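Local structure of CBIX (Paracoccus pantotrophus, 4CCS) at residues N4-V8 / A49-D54. The protein probably acts as the chelatase that inserts ferrous iron into sirohydrochlorin, the terminal step of siroheme biosynthesis in denitrifying bacteria. Sequence-based numbering, arbitrary orientation.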
# COMPACT_ATOMS: atom_id res chain seq x y z
N ASN A 4 9.96 19.15 -7.97
CA ASN A 4 9.39 18.09 -8.81
C ASN A 4 9.17 16.80 -8.00
O ASN A 4 10.11 16.31 -7.37
CB ASN A 4 10.29 17.81 -10.03
CG ASN A 4 9.97 18.62 -11.27
OD1 ASN A 4 8.95 19.31 -11.37
ND2 ASN A 4 10.83 18.49 -12.28
N VAL A 5 7.93 16.28 -7.99
CA VAL A 5 7.60 15.04 -7.26
C VAL A 5 6.87 14.04 -8.17
O VAL A 5 5.85 14.38 -8.78
CB VAL A 5 6.82 15.28 -5.92
CG1 VAL A 5 6.52 13.96 -5.19
CG2 VAL A 5 7.59 16.23 -5.00
N LEU A 6 7.36 12.79 -8.20
CA LEU A 6 6.71 11.73 -8.97
C LEU A 6 6.29 10.59 -8.03
O LEU A 6 7.13 10.04 -7.33
CB LEU A 6 7.67 11.25 -10.08
CG LEU A 6 7.12 10.37 -11.21
CD1 LEU A 6 5.91 11.02 -11.93
CD2 LEU A 6 8.22 10.08 -12.22
N ILE A 7 4.97 10.30 -7.98
CA ILE A 7 4.37 9.20 -7.21
C ILE A 7 4.41 8.01 -8.17
O ILE A 7 3.80 8.07 -9.25
CB ILE A 7 2.92 9.51 -6.75
CG1 ILE A 7 2.78 10.89 -6.04
CG2 ILE A 7 2.34 8.37 -5.91
CD1 ILE A 7 3.71 11.24 -4.89
N VAL A 8 5.17 6.97 -7.81
CA VAL A 8 5.43 5.83 -8.68
C VAL A 8 4.81 4.54 -8.16
O VAL A 8 5.07 4.13 -7.04
CB VAL A 8 6.96 5.68 -8.93
CG1 VAL A 8 7.29 4.45 -9.78
CG2 VAL A 8 7.53 6.94 -9.59
N ALA A 49 7.77 5.94 -18.23
CA ALA A 49 7.16 6.36 -16.95
C ALA A 49 8.00 7.41 -16.23
O ALA A 49 7.45 8.40 -15.74
CB ALA A 49 6.97 5.16 -16.04
N LEU A 50 9.32 7.19 -16.18
CA LEU A 50 10.31 8.00 -15.48
C LEU A 50 11.04 9.05 -16.32
O LEU A 50 11.94 9.70 -15.77
CB LEU A 50 11.35 7.08 -14.81
CG LEU A 50 10.83 6.03 -13.82
CD1 LEU A 50 11.90 5.02 -13.50
CD2 LEU A 50 10.29 6.68 -12.56
N ASP A 51 10.70 9.23 -17.61
CA ASP A 51 11.49 10.21 -18.37
C ASP A 51 11.10 11.69 -18.05
O ASP A 51 11.83 12.59 -18.46
CB ASP A 51 11.56 9.92 -19.88
CG ASP A 51 10.28 9.63 -20.62
OD1 ASP A 51 9.26 10.30 -20.35
OD2 ASP A 51 10.33 8.82 -21.58
N ARG A 52 10.06 11.92 -17.23
CA ARG A 52 9.71 13.28 -16.80
C ARG A 52 10.56 13.69 -15.57
O ARG A 52 10.62 14.88 -15.23
CB ARG A 52 8.19 13.44 -16.56
CG ARG A 52 7.67 12.95 -15.21
CD ARG A 52 6.15 12.88 -15.19
NE ARG A 52 5.68 11.58 -15.68
CZ ARG A 52 4.42 11.19 -15.72
NH1 ARG A 52 3.45 11.99 -15.30
NH2 ARG A 52 4.10 9.99 -16.19
N ALA A 53 11.21 12.71 -14.92
CA ALA A 53 12.06 12.91 -13.75
C ALA A 53 13.45 13.40 -14.14
O ALA A 53 13.96 13.05 -15.20
CB ALA A 53 12.17 11.62 -12.95
N ASP A 54 14.07 14.17 -13.24
CA ASP A 54 15.44 14.67 -13.38
C ASP A 54 16.17 14.54 -12.03
O ASP A 54 15.58 14.02 -11.07
CB ASP A 54 15.47 16.11 -13.94
CG ASP A 54 14.60 17.14 -13.22
OD1 ASP A 54 14.47 17.05 -11.98
OD2 ASP A 54 14.10 18.06 -13.90
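Leu6 carries most of the apolar packing between segment 4-8 of strand 4-9 and the loop 49-54, CD2 turned mainly to Leu50 and Ala53, CD1 to Arg52. Leu6 CD2 lies 4.0 Å from Leu50 CD2 and 4.3 Å from Ala53 CB; it also faces the carbonyl of Ala49, whose buried O has no hydrogen-bonding partner in the model. Leu6 CB already points toward the loop; CG anti to the backbone N (chi1 -167°), together with chi2, sets which methyl meets which partner. Two residues along, Val8 extends the same apolar row: its CG2 is 4.1 Å from Leu50 CD2, so one leucine methyl is shared by both strand residues.

Leu6 and Arg52 cross at about a right angle. Leu6 CD1 is 3.8 Å from Arg52 CD and sits 3.7 Å above the guanidinium plane, displaced toward its rim. The bend at chi3 (88°) turns NE and the guanidinium toward the Val8 end, bringing that face against the methyl.

Polar contact is slight. Asn4 ND2 stays 3.7 Å from Asp54 OD2, too long for a hydrogen bond, although amide and carboxylate planes are only 24° apart; Asp54 OD1 instead bonds to Thr57 OG1 and Glu56 N. No hydrogen bond joins the segments, while Ala53 N to Leu50 O (3.2 Å) closes a type I beta turn from Leu50 to Ala53.

The loop, linking strands 38-43 and 57-61, covers one face of the first of two parallel 2-1-3-4 sheets; Val5 and Ile7 meet helix 215-226 on the other, layering consistent with the two-lobed class II chelatase fold.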